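Local structure of cytochrome P450 (CYP102L1) (6N6Q) at residues A[34-39]-A[452-457]; A[66-71]-A[371-376]; A[306-311]-A[326-331]. The protein binds haem and, as a member of the cytochrome P450 family, probably activates molecular oxygen to oxidise an organic substrate. One frame throughout, in Å; residues are numbered along the deposited sequence.

In the fold
From the N terminus, the chain enters helix 35-43, whose first turn meets strand 451-454 in interaction 1; this closes a loop of more than 400 residues that takes in both other contacts. Within it, helix 65-71 packs on strand 370-374 in interaction 2, and inside that second loop interaction 3 closes a short one, joining helix 298-311 to the start of helix 329-341. None of the loops cross. Interactions 1 and 2 touch through Val-36 and Asn-374 and tie the N-terminal helices to the five-stranded sheet and the C-terminal hairpin. Interaction 3 lies apart among the helices, its nearest atoms about 19 Å from either and its Leu-331 side chain about 13 Å from the haem.

Interaction 1: A[34-39]-A[452-457]; sequences TPVQGL and VSETLT
Glu-454, near the end of strand 451-454, presents its carboxylate to the first turn of helix 35-43 and takes two successive backbone N-H groups there. OE1 of Glu-454 accepts from N of Val-36 at 3.0 Å, and OE2 of Glu-454 accepts from N of Gln-37, also at 3.0 Å. Both bonds are nearly straight (167° for the second), and each oxygen offers its syn lone pair, on the side of the other oxygen. The glutamate starts with CG beside its own backbone N (chi1 -56°) and is extended beyond it, which carries the carboxylate from strand to helix.

A second set of polar contacts comes from Gln-37. Its NE2 donates almost linearly to the backbone O of Val-452 at 2.8 Å; that oxygen lies in the amide plane of Gln-37, while NE2 stands above the carbonyl plane of Val-452. The same NE2 also makes a weak bond to OE2 of Glu-454, at 3.3 Å. The amide and carboxylate planes are 20° apart as the two side chains pass in opposite directions.

Nonpolar atoms fill in around the acid. CD of Pro-35 comes within 3.2 Å of OE1 of Glu-454, and CB of Thr-34 approaches OE2 of Glu-454, with the side chains crossing at about a right angle.

Thr-34 occupies the N-cap position but makes no capping bond through its side chain; a glutamate more than 400 residues away in sequence instead satisfies two N-H groups of the first turn. The helix N terminus and the donor from Gln-37 would together be expected to favour the ionised form of Glu-454.

Interaction 2: A[66-71]-A[371-376]; sequences ELIEEI and VFVNLH
Val-373 divides its two methyl groups between Ile-68 and Ile-71, one turn apart on helix 65-71. With CG1 anti to the backbone N (chi1 173°), that branch of Val-373 is directed at Ile-68 and meets its CD1 at 3.7 Å. The other branch, CG2 of Val-373, reaches CG2 of Ile-71 at 3.8 Å. The two isoleucines approach differently: Ile-68 runs at a slant to the valine, touching CG1 with both its CD1 and its CG2, whereas Ile-71 and Val-373 slide past each other in opposite directions.

Ile-71 also serves the preceding inward-facing residue of the strand. Its CG2 lies 3.9 Å from CG2 of Val-371, and its CD1 rests against the same methyl, so one branch of the valine is touched by both methyls of Ile-71. The rotation of Val-371 (chi1 -59°), with CG2 between the backbone N and the carbonyl carbon, brings that branch to Ile-71.

The strand is the central one of a five-stranded mixed sheet of the P450 fold, between strand 58-62 (parallel) and strand 347-352 (antiparallel), and helix 65-71 follows strand 58-62 and covers the same face. The axes of the two short segments cross at -124° with a closest approach of 9.7 Å, and CA of Ile-68 is 6.6 Å from CA of Val-373. Alternation along the strand sends Val-371 and Val-373 toward the helix and Phe-372 away from it, where its ring meets that of Phe-349.

Around this row of branched side chains, Val-62 abuts Ile-68, and Trp-77 borders both Ile-71 and Val-371. At the strand's end Asn-374 turns away, its OD1 capping helix 375-379 by accepting from N of Ala-377.

Interaction 3: A[306-311]-A[326-331]; sequences AEVDAM and AKLRYL
Glu-307 sets its carboxylate against the N-terminal end of helix 329-341, facing the N-H groups of Tyr-330 and Leu-331, its CG anti to the backbone N (chi1 -168°) and its chain extended beyond. OE2 of Glu-307 accepts from N of Tyr-330 at 2.8 Å with an N-H...O angle of 169°. OE1 of Glu-307 takes N of Leu-331 at 3.0 Å, a little less straight. With these two bonds the acid spans successive N-H groups, and both donors arrive on the syn side, each 17° out of the carboxylate plane.

Beside this polar grip lies an apolar one. Met-311, one turn further along its helix, bends at chi2 and chi3 to set CE 3.9 Å from CD2 of Leu-328, while the same CE meets CB of Lys-327 at 3.9 Å. CG1 of Val-308 lies 4.2 Å from CD2 of Leu-331, deeper in, where Ala-434 of helix 422-439 touches both residues.

Leu-328, the N-cap residue, is also the centre of an inverse gamma turn that leads the chain into the helix. The whole is an N-terminal helix cap supplied by a glutamate of helix 298-311, between what correspond, by order in the P450 fold, to helices J and K.

Interaction 1: A[34-39]-A[452-457]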
ATOM      1  N   THR A  34     -12.438 -14.431   4.348  1.00 64.44           N
ATOM      2  CA  THR A  34     -11.728 -13.163   4.391  1.00 61.32           C
ATOM      3  C   THR A  34     -11.210 -12.982   5.813  1.00 62.67           C
ATOM      4  O   THR A  34     -12.016 -12.738   6.726  1.00 59.54           O
ATOM      5  CB  THR A  34     -12.644 -12.012   4.000  1.00 59.11           C
ATOM      6  OG1 THR A  34     -13.709 -11.901   4.953  1.00 69.64           O
ATOM      7  CG2 THR A  34     -13.235 -12.255   2.618  1.00 45.13           C
ATOM      8  N   PRO A  35      -9.902 -13.112   6.056  1.00 62.67           N
ATOM      9  CA  PRO A  35      -9.425 -13.180   7.451  1.00 59.79           C
ATOM     10  C   PRO A  35      -9.677 -11.916   8.258  1.00 60.70           C
ATOM     11  O   PRO A  35     -10.264 -11.989   9.347  1.00 57.86           O
ATOM     12  CB  PRO A  35      -7.925 -13.465   7.285  1.00 56.93           C
ATOM     13  CG  PRO A  35      -7.791 -14.061   5.920  1.00 59.76           C
ATOM     14  CD  PRO A  35      -8.826 -13.375   5.087  1.00 63.30           C
ATOM     15  N   VAL A  36      -9.245 -10.755   7.760  1.00 54.86           N
ATOM     16  CA  VAL A  36      -9.340  -9.531   8.549  1.00 50.74           C
ATOM     17  C   VAL A  36     -10.797  -9.126   8.744  1.00 54.54           C
ATOM     18  O   VAL A  36     -11.189  -8.680   9.830  1.00 56.62           O
ATOM     19  CB  VAL A  36      -8.521  -8.406   7.895  1.00 54.16           C
ATOM     20  CG1 VAL A  36      -8.574  -7.150   8.749  1.00 52.66           C
ATOM     21  CG2 VAL A  36      -7.083  -8.854   7.689  1.00 45.07           C
ATOM     22  N   GLN A  37     -11.621  -9.274   7.706  1.00 53.95           N
ATOM     23  CA  GLN A  37     -13.042  -8.984   7.856  1.00 54.67           C
ATOM     24  C   GLN A  37     -13.714  -9.949   8.828  1.00 56.22           C
ATOM     25  O   GLN A  37     -14.689  -9.576   9.491  1.00 49.52           O
ATOM     26  CB  GLN A  37     -13.736  -9.024   6.493  1.00 48.46           C
ATOM     27  CG  GLN A  37     -13.239  -7.962   5.524  1.00 55.86           C
ATOM     28  CD  GLN A  37     -13.706  -8.198   4.103  1.00 63.60           C
ATOM     29  OE1 GLN A  37     -14.898  -8.363   3.845  1.00 69.16           O
ATOM     30  NE2 GLN A  37     -12.762  -8.216   3.169  1.00 58.71           N
ATOM     31  N   GLY A  38     -13.208 -11.184   8.921  1.00 57.28           N
ATOM     32  CA  GLY A  38     -13.742 -12.135   9.883  1.00 52.90           C
ATOM     33  C   GLY A  38     -13.306 -11.825  11.302  1.00 57.51           C
ATOM     34  O   GLY A  38     -14.085 -11.974  12.248  1.00 45.30           O
ATOM     35  N   LEU A  39     -12.062 -11.367  11.465  1.00 54.73           N
ATOM     36  CA  LEU A  39     -11.581 -10.984  12.787  1.00 53.27           C
ATOM     37  C   LEU A  39     -12.321  -9.767  13.319  1.00 54.82           C
ATOM     38  O   LEU A  39     -12.559  -9.669  14.529  1.00 56.07           O
ATOM     39  CB  LEU A  39     -10.078 -10.713  12.744  1.00 48.68           C
ATOM     40  CG  LEU A  39      -9.180 -11.906  12.413  1.00 60.33           C
ATOM     41  CD1 LEU A  39      -7.724 -11.474  12.274  1.00 47.59           C
ATOM     42  CD2 LEU A  39      -9.322 -12.985  13.472  1.00 53.26           C
ATOM     43  N   VAL A 452     -15.077  -6.915  -0.827  1.00 52.76           N
ATOM     44  CA  VAL A 452     -13.650  -6.691  -0.626  1.00 55.07           C
ATOM     45  C   VAL A 452     -12.960  -8.038  -0.478  1.00 55.36           C
ATOM     46  O   VAL A 452     -13.214  -8.770   0.489  1.00 53.44           O
ATOM     47  CB  VAL A 452     -13.380  -5.800   0.595  1.00 48.84           C
ATOM     48  CG1 VAL A 452     -11.888  -5.695   0.851  1.00 49.49           C
ATOM     49  CG2 VAL A 452     -13.986  -4.421   0.383  1.00 50.71           C
ATOM     50  N   SER A 453     -12.092  -8.365  -1.430  1.00 50.60           N
ATOM     51  CA  SER A 453     -11.248  -9.544  -1.322  1.00 51.15           C
ATOM     52  C   SER A 453      -9.968  -9.196  -0.572  1.00 51.02           C
ATOM     53  O   SER A 453      -9.592  -8.029  -0.438  1.00 53.86           O
ATOM     54  CB  SER A 453     -10.917 -10.109  -2.706  1.00 54.58           C
ATOM     55  OG  SER A 453     -10.043  -9.250  -3.417  1.00 61.84           O
ATOM     56  N   GLU A 454      -9.297 -10.229  -0.071  1.00 52.59           N
ATOM     57  CA  GLU A 454      -8.100 -10.059   0.744  1.00 53.81           C
ATOM     58  C   GLU A 454      -6.957 -10.841   0.113  1.00 56.26           C
ATOM     59  O   GLU A 454      -6.976 -12.077   0.095  1.00 61.18           O
ATOM     60  CB  GLU A 454      -8.347 -10.509   2.183  1.00 53.03           C
ATOM     61  CG  GLU A 454      -9.521  -9.814   2.849  1.00 56.88           C
ATOM     62  CD  GLU A 454      -9.487  -9.927   4.360  1.00 63.30           C
ATOM     63  OE1 GLU A 454      -8.394 -10.166   4.916  1.00 63.96           O
ATOM     64  OE2 GLU A 454     -10.554  -9.773   4.992  1.00 60.82           O
ATOM     65  N   THR A 455      -5.976 -10.122  -0.411  1.00 58.73           N
ATOM     66  CA  THR A 455      -4.726 -10.701  -0.893  1.00 62.69           C
ATOM     67  C   THR A 455      -3.612 -10.278   0.068  1.00 59.15           C
ATOM     68  O   THR A 455      -3.775 -10.476   1.276  1.00 62.44           O
ATOM     69  CB  THR A 455      -4.501 -10.292  -2.343  1.00 66.31           C
ATOM     70  OG1 THR A 455      -4.202  -8.891  -2.399  1.00 68.68           O
ATOM     71  CG2 THR A 455      -5.747 -10.569  -3.172  1.00 61.96           C
ATOM     72  N   LEU A 456      -2.504  -9.707  -0.404  1.00 63.48           N
ATOM     73  CA  LEU A 456      -1.605  -9.013   0.504  1.00 64.69           C
ATOM     74  C   LEU A 456      -2.233  -7.733   1.033  1.00 61.88           C
ATOM     75  O   LEU A 456      -1.825  -7.243   2.091  1.00 68.69           O
ATOM     76  CB  LEU A 456      -0.282  -8.697  -0.194  1.00 62.59           C
ATOM     77  CG  LEU A 456       0.495  -9.902  -0.729  1.00 67.60           C
ATOM     78  CD1 LEU A 456       1.790  -9.458  -1.397  1.00 56.17           C
ATOM     79  CD2 LEU A 456       0.772 -10.897   0.391  1.00 60.55           C
ATOM     80  N   THR A 457      -3.216  -7.188   0.319  1.00 63.13           N
ATOM     81  CA  THR A 457      -3.918  -5.976   0.707  1.00 63.38           C
ATOM     82  C   THR A 457      -5.416  -6.174   0.520  1.00 57.81           C
ATOM     83  O   THR A 457      -5.871  -7.168  -0.052  1.00 56.36           O
ATOM     84  CB  THR A 457      -3.454  -4.764  -0.117  1.00 59.17           C
ATOM     85  OG1 THR A 457      -3.738  -4.989  -1.503  1.00 57.46           O
ATOM     86  CG2 THR A 457      -1.963  -4.526   0.063  1.00 52.98           C
TER

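Interaction 2: A[66-71]-A[371-376]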
ATOM      1  N   GLU A  66      -7.803   1.946  23.349  1.00 64.44           N
ATOM      2  CA  GLU A  66      -6.822   2.120  24.417  1.00 67.97           C
ATOM      3  C   GLU A  66      -5.751   1.036  24.372  1.00 62.25           C
ATOM      4  O   GLU A  66      -4.579   1.302  24.666  1.00 62.89           O
ATOM      5  CB  GLU A  66      -7.512   2.128  25.781  1.00 69.76           C
ATOM      6  CG  GLU A  66      -8.290   3.395  26.093  1.00 69.81           C
ATOM      7  CD  GLU A  66      -9.709   3.356  25.562  1.00 80.30           C
ATOM      8  OE1 GLU A  66     -10.077   2.349  24.917  1.00 76.62           O
ATOM      9  OE2 GLU A  66     -10.456   4.330  25.796  1.00 78.14           O
ATOM     10  N   LEU A  67      -6.132  -0.190  24.015  1.00 56.28           N
ATOM     11  CA  LEU A  67      -5.157  -1.275  23.961  1.00 59.57           C
ATOM     12  C   LEU A  67      -4.175  -1.083  22.811  1.00 60.84           C
ATOM     13  O   LEU A  67      -2.972  -1.318  22.973  1.00 59.73           O
ATOM     14  CB  LEU A  67      -5.874  -2.619  23.836  1.00 57.16           C
ATOM     15  CG  LEU A  67      -6.595  -3.130  25.084  1.00 57.48           C
ATOM     16  CD1 LEU A  67      -7.416  -4.365  24.757  1.00 58.04           C
ATOM     17  CD2 LEU A  67      -5.593  -3.431  26.183  1.00 57.38           C
ATOM     18  N   ILE A  68      -4.666  -0.651  21.646  1.00 52.47           N
ATOM     19  CA  ILE A  68      -3.802  -0.527  20.475  1.00 56.13           C
ATOM     20  C   ILE A  68      -2.737   0.541  20.696  1.00 59.58           C
ATOM     21  O   ILE A  68      -1.562   0.340  20.365  1.00 61.25           O
ATOM     22  CB  ILE A  68      -4.642  -0.239  19.216  1.00 56.40           C
ATOM     23  CG1 ILE A  68      -5.341  -1.512  18.740  1.00 50.69           C
ATOM     24  CG2 ILE A  68      -3.774   0.336  18.108  1.00 51.09           C
ATOM     25  CD1 ILE A  68      -6.215  -1.305  17.528  1.00 48.10           C
ATOM     26  N   GLU A  69      -3.120   1.689  21.261  1.00 56.80           N
ATOM     27  CA  GLU A  69      -2.143   2.750  21.480  1.00 61.62           C
ATOM     28  C   GLU A  69      -1.077   2.352  22.493  1.00 59.40           C
ATOM     29  O   GLU A  69       0.034   2.891  22.447  1.00 63.29           O
ATOM     30  CB  GLU A  69      -2.841   4.043  21.912  1.00 58.84           C
ATOM     31  CG  GLU A  69      -3.782   3.908  23.089  1.00 72.14           C
ATOM     32  CD  GLU A  69      -4.644   5.145  23.281  1.00 87.33           C
ATOM     33  OE1 GLU A  69      -4.500   6.097  22.483  1.00 87.55           O
ATOM     34  OE2 GLU A  69      -5.466   5.167  24.222  1.00 84.20           O
ATOM     35  N   GLU A  70      -1.384   1.420  23.398  1.00 61.91           N
ATOM     36  CA  GLU A  70      -0.336   0.836  24.229  1.00 58.10           C
ATOM     37  C   GLU A  70       0.582  -0.055  23.402  1.00 57.06           C
ATOM     38  O   GLU A  70       1.799  -0.071  23.615  1.00 58.55           O
ATOM     39  CB  GLU A  70      -0.954   0.043  25.381  1.00 60.69           C
ATOM     40  CG  GLU A  70      -1.521   0.896  26.502  1.00 68.79           C
ATOM     41  CD  GLU A  70      -2.228   0.069  27.560  1.00 78.60           C
ATOM     42  OE1 GLU A  70      -3.323  -0.460  27.271  1.00 73.35           O
ATOM     43  OE2 GLU A  70      -1.685  -0.063  28.676  1.00 79.69           O
ATOM     44  N   ILE A  71       0.011  -0.802  22.454  1.00 57.86           N
ATOM     45  CA  ILE A  71       0.811  -1.642  21.569  1.00 57.60           C
ATOM     46  C   ILE A  71       1.699  -0.789  20.672  1.00 55.04           C
ATOM     47  O   ILE A  71       2.822  -1.185  20.335  1.00 56.28           O
ATOM     48  CB  ILE A  71      -0.109  -2.569  20.748  1.00 59.76           C
ATOM     49  CG1 ILE A  71      -0.911  -3.484  21.674  1.00 57.83           C
ATOM     50  CG2 ILE A  71       0.692  -3.405  19.768  1.00 51.75           C
ATOM     51  CD1 ILE A  71      -0.067  -4.515  22.391  1.00 54.80           C
ATOM     52  N   VAL A 371       1.573  -9.724  18.592  1.00 42.72           N
ATOM     53  CA  VAL A 371       0.139  -9.531  18.438  1.00 41.37           C
ATOM     54  C   VAL A 371      -0.120  -8.883  17.083  1.00 50.28           C
ATOM     55  O   VAL A 371       0.798  -8.432  16.396  1.00 47.82           O
ATOM     56  CB  VAL A 371      -0.465  -8.670  19.567  1.00 51.17           C
ATOM     57  CG1 VAL A 371      -0.222  -9.311  20.928  1.00 42.12           C
ATOM     58  CG2 VAL A 371       0.111  -7.261  19.519  1.00 47.39           C
ATOM     59  N   PHE A 372      -1.397  -8.834  16.710  1.00 48.36           N
ATOM     60  CA  PHE A 372      -1.838  -8.231  15.459  1.00 44.34           C
ATOM     61  C   PHE A 372      -2.755  -7.061  15.779  1.00 46.08           C
ATOM     62  O   PHE A 372      -3.755  -7.228  16.485  1.00 44.26           O
ATOM     63  CB  PHE A 372      -2.558  -9.255  14.579  1.00 47.35           C
ATOM     64  CG  PHE A 372      -3.113  -8.685  13.302  1.00 51.94           C
ATOM     65  CD1 PHE A 372      -2.276  -8.367  12.244  1.00 51.33           C
ATOM     66  CD2 PHE A 372      -4.476  -8.487  13.152  1.00 52.04           C
ATOM     67  CE1 PHE A 372      -2.787  -7.848  11.065  1.00 45.41           C
ATOM     68  CE2 PHE A 372      -4.993  -7.970  11.975  1.00 51.39           C
ATOM     69  CZ  PHE A 372      -4.146  -7.652  10.931  1.00 43.75           C
ATOM     70  N   VAL A 373      -2.409  -5.883  15.269  1.00 51.35           N
ATOM     71  CA  VAL A 373      -3.259  -4.705  15.380  1.00 42.20           C
ATOM     72  C   VAL A 373      -4.205  -4.712  14.186  1.00 44.77           C
ATOM     73  O   VAL A 373      -3.772  -4.573  13.039  1.00 44.26           O
ATOM     74  CB  VAL A 373      -2.432  -3.416  15.432  1.00 50.78           C
ATOM     75  CG1 VAL A 373      -3.343  -2.200  15.364  1.00 43.60           C
ATOM     76  CG2 VAL A 373      -1.582  -3.381  16.695  1.00 51.78           C
ATOM     77  N   ASN A 374      -5.498  -4.887  14.449  1.00 47.47           N
ATOM     78  CA  ASN A 374      -6.513  -4.931  13.399  1.00 49.78           C
ATOM     79  C   ASN A 374      -6.951  -3.500  13.104  1.00 51.30           C
ATOM     80  O   ASN A 374      -7.818  -2.950  13.789  1.00 46.96           O
ATOM     81  CB  ASN A 374      -7.690  -5.804  13.824  1.00 45.18           C
ATOM     82  CG  ASN A 374      -8.654  -6.090  12.687  1.00 45.86           C
ATOM     83  OD1 ASN A 374      -8.747  -5.330  11.724  1.00 55.49           O
ATOM     84  ND2 ASN A 374      -9.384  -7.194  12.796  1.00 47.72           N
ATOM     85  N   LEU A 375      -6.348  -2.895  12.075  1.00 49.71           N
ATOM     86  CA  LEU A 375      -6.691  -1.521  11.721  1.00 50.86           C
ATOM     87  C   LEU A 375      -8.106  -1.424  11.167  1.00 48.66           C
ATOM     88  O   LEU A 375      -8.821  -0.457  11.451  1.00 50.00           O
ATOM     89  CB  LEU A 375      -5.691  -0.968  10.706  1.00 45.52           C
ATOM     90  CG  LEU A 375      -4.288  -0.638  11.210  1.00 51.89           C
ATOM     91  CD1 LEU A 375      -3.371  -0.355  10.037  1.00 49.48           C
ATOM     92  CD2 LEU A 375      -4.335   0.550  12.157  1.00 55.13           C
ATOM     93  N   HIS A 376      -8.524  -2.411  10.370  1.00 44.08           N
ATOM     94  CA  HIS A 376      -9.863  -2.375   9.791  1.00 44.01           C
ATOM     95  C   HIS A 376     -10.932  -2.348  10.873  1.00 49.85           C
ATOM     96  O   HIS A 376     -11.942  -1.646  10.742  1.00 54.07           O
ATOM     97  CB  HIS A 376     -10.074  -3.572   8.866  1.00 45.78           C
ATOM     98  CG  HIS A 376     -11.497  -3.752   8.436  1.00 55.47           C
ATOM     99  ND1 HIS A 376     -12.253  -4.844   8.803  1.00 54.45           N
ATOM    100  CD2 HIS A 376     -12.306  -2.971   7.682  1.00 46.89           C
ATOM    101  CE1 HIS A 376     -13.464  -4.732   8.286  1.00 47.10           C
ATOM    102  NE2 HIS A 376     -13.522  -3.604   7.601  1.00 48.43           N
TER

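Interaction 3: A[306-311]-A[326-331]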
ATOM      1  N   ALA A 306     -15.579  20.072  -7.731  1.00 57.34           N
ATOM      2  CA  ALA A 306     -15.541  21.529  -7.676  1.00 59.76           C
ATOM      3  C   ALA A 306     -14.191  22.037  -7.189  1.00 57.49           C
ATOM      4  O   ALA A 306     -13.746  23.112  -7.607  1.00 54.16           O
ATOM      5  CB  ALA A 306     -16.660  22.055  -6.778  1.00 43.23           C
ATOM      6  N   GLU A 307     -13.526  21.282  -6.310  1.00 56.39           N
ATOM      7  CA  GLU A 307     -12.223  21.706  -5.810  1.00 54.62           C
ATOM      8  C   GLU A 307     -11.152  21.586  -6.887  1.00 56.64           C
ATOM      9  O   GLU A 307     -10.249  22.428  -6.969  1.00 51.59           O
ATOM     10  CB  GLU A 307     -11.840  20.885  -4.581  1.00 51.37           C
ATOM     11  CG  GLU A 307     -10.650  21.436  -3.813  1.00 51.89           C
ATOM     12  CD  GLU A 307     -10.223  20.530  -2.673  1.00 66.74           C
ATOM     13  OE1 GLU A 307     -10.012  19.322  -2.917  1.00 65.05           O
ATOM     14  OE2 GLU A 307     -10.109  21.024  -1.530  1.00 69.82           O
ATOM     15  N   VAL A 308     -11.234  20.550  -7.725  1.00 55.42           N
ATOM     16  CA  VAL A 308     -10.260  20.391  -8.798  1.00 57.94           C
ATOM     17  C   VAL A 308     -10.591  21.262 -10.003  1.00 60.44           C
ATOM     18  O   VAL A 308      -9.694  21.569 -10.800  1.00 55.76           O
ATOM     19  CB  VAL A 308     -10.141  18.917  -9.220  1.00 59.03           C
ATOM     20  CG1 VAL A 308      -9.772  18.052  -8.020  1.00 54.78           C
ATOM     21  CG2 VAL A 308     -11.435  18.429  -9.854  1.00 55.97           C
ATOM     22  N   ASP A 309     -11.853  21.671 -10.161  1.00 61.03           N
ATOM     23  CA  ASP A 309     -12.188  22.620 -11.217  1.00 59.95           C
ATOM     24  C   ASP A 309     -11.682  24.015 -10.876  1.00 50.85           C
ATOM     25  O   ASP A 309     -11.206  24.743 -11.756  1.00 56.43           O
ATOM     26  CB  ASP A 309     -13.699  22.643 -11.455  1.00 54.41           C
ATOM     27  CG  ASP A 309     -14.188  21.427 -12.218  1.00 63.15           C
ATOM     28  OD1 ASP A 309     -13.358  20.554 -12.550  1.00 61.10           O
ATOM     29  OD2 ASP A 309     -15.408  21.342 -12.483  1.00 58.39           O
ATOM     30  N   ALA A 310     -11.766  24.401  -9.601  1.00 45.89           N
ATOM     31  CA  ALA A 310     -11.300  25.721  -9.195  1.00 53.25           C
ATOM     32  C   ALA A 310      -9.783  25.828  -9.253  1.00 50.21           C
ATOM     33  O   ALA A 310      -9.249  26.921  -9.473  1.00 54.48           O
ATOM     34  CB  ALA A 310     -11.801  26.046  -7.787  1.00 46.85           C
ATOM     35  N   MET A 311      -9.073  24.717  -9.056  1.00 50.60           N
ATOM     36  CA  MET A 311      -7.616  24.757  -9.101  1.00 51.15           C
ATOM     37  C   MET A 311      -7.101  24.853 -10.534  1.00 52.78           C
ATOM     38  O   MET A 311      -6.190  25.639 -10.816  1.00 52.99           O
ATOM     39  CB  MET A 311      -7.036  23.525  -8.404  1.00 53.81           C
ATOM     40  CG  MET A 311      -5.518  23.512  -8.320  1.00 56.71           C
ATOM     41  SD  MET A 311      -4.849  24.767  -7.214  1.00 63.90           S
ATOM     42  CE  MET A 311      -5.526  24.230  -5.647  1.00 49.03           C
ATOM     43  N   ALA A 326      -1.006  19.503  -2.386  1.00 48.06           N
ATOM     44  CA  ALA A 326      -1.380  19.560  -0.979  1.00 48.13           C
ATOM     45  C   ALA A 326      -2.464  20.590  -0.695  1.00 59.54           C
ATOM     46  O   ALA A 326      -3.061  20.551   0.386  1.00 65.95           O
ATOM     47  CB  ALA A 326      -0.152  19.853  -0.118  1.00 52.23           C
ATOM     48  N   LYS A 327      -2.733  21.504  -1.629  1.00 58.35           N
ATOM     49  CA  LYS A 327      -3.773  22.504  -1.430  1.00 53.93           C
ATOM     50  C   LYS A 327      -5.174  21.958  -1.678  1.00 53.36           C
ATOM     51  O   LYS A 327      -6.151  22.650  -1.371  1.00 63.41           O
ATOM     52  CB  LYS A 327      -3.520  23.718  -2.331  1.00 56.46           C
ATOM     53  CG  LYS A 327      -2.261  24.504  -1.967  1.00 55.58           C
ATOM     54  CD  LYS A 327      -2.172  25.833  -2.708  1.00 52.79           C
ATOM     55  CE  LYS A 327      -1.958  25.637  -4.200  1.00 64.44           C
ATOM     56  NZ  LYS A 327      -1.606  26.907  -4.902  1.00 60.83           N
ATOM     57  N   LEU A 328      -5.297  20.747  -2.217  1.00 53.41           N
ATOM     58  CA  LEU A 328      -6.599  20.112  -2.420  1.00 56.25           C
ATOM     59  C   LEU A 328      -7.018  19.473  -1.102  1.00 59.68           C
ATOM     60  O   LEU A 328      -6.784  18.289  -0.856  1.00 64.04           O
ATOM     61  CB  LEU A 328      -6.530  19.088  -3.546  1.00 52.33           C
ATOM     62  CG  LEU A 328      -6.116  19.624  -4.918  1.00 52.58           C
ATOM     63  CD1 LEU A 328      -5.959  18.490  -5.920  1.00 46.37           C
ATOM     64  CD2 LEU A 328      -7.125  20.647  -5.419  1.00 50.45           C
ATOM     65  N   ARG A 329      -7.649  20.276  -0.242  1.00 58.55           N
ATOM     66  CA  ARG A 329      -8.003  19.808   1.096  1.00 59.90           C
ATOM     67  C   ARG A 329      -9.062  18.713   1.046  1.00 63.67           C
ATOM     68  O   ARG A 329      -8.914  17.664   1.685  1.00 63.62           O
ATOM     69  CB  ARG A 329      -8.491  20.975   1.953  1.00 64.73           C
ATOM     70  CG  ARG A 329      -9.343  20.535   3.137  1.00 68.25           C
ATOM     71  CD  ARG A 329     -10.055  21.703   3.797  1.00 67.88           C
ATOM     72  NE  ARG A 329     -11.165  21.257   4.636  1.00 71.36           N
ATOM     73  CZ  ARG A 329     -11.050  20.921   5.916  1.00 82.10           C
ATOM     74  NH1 ARG A 329      -9.868  20.978   6.517  1.00 84.31           N
ATOM     75  NH2 ARG A 329     -12.118  20.526   6.599  1.00 78.19           N
ATOM     76  N   TYR A 330     -10.146  18.941   0.300  1.00 56.78           N
ATOM     77  CA  TYR A 330     -11.257  17.995   0.328  1.00 59.65           C
ATOM     78  C   TYR A 330     -10.880  16.670  -0.322  1.00 54.86           C
ATOM     79  O   TYR A 330     -11.287  15.605   0.156  1.00 56.57           O
ATOM     80  CB  TYR A 330     -12.486  18.592  -0.353  1.00 58.99           C
ATOM     81  CG  TYR A 330     -13.712  17.719  -0.211  1.00 51.42           C
ATOM     82  CD1 TYR A 330     -14.422  17.679   0.982  1.00 56.13           C
ATOM     83  CD2 TYR A 330     -14.153  16.928  -1.264  1.00 54.53           C
ATOM     84  CE1 TYR A 330     -15.540  16.880   1.121  1.00 53.85           C
ATOM     85  CE2 TYR A 330     -15.271  16.125  -1.133  1.00 58.40           C
ATOM     86  CZ  TYR A 330     -15.960  16.105   0.062  1.00 56.74           C
ATOM     87  OH  TYR A 330     -17.074  15.310   0.199  1.00 61.36           O
ATOM     88  N   LEU A 331     -10.107  16.710  -1.410  1.00 61.09           N
ATOM     89  CA  LEU A 331      -9.665  15.468  -2.035  1.00 53.23           C
ATOM     90  C   LEU A 331      -8.765  14.670  -1.101  1.00 53.64           C
ATOM     91  O   LEU A 331      -8.788  13.435  -1.120  1.00 44.41           O
ATOM     92  CB  LEU A 331      -8.950  15.762  -3.353  1.00 53.35           C
ATOM     93  CG  LEU A 331      -8.723  14.557  -4.266  1.00 57.54           C
ATOM     94  CD1 LEU A 331     -10.024  13.796  -4.477  1.00 56.33           C
ATOM     95  CD2 LEU A 331      -8.138  14.995  -5.599  1.00 46.80           C
TER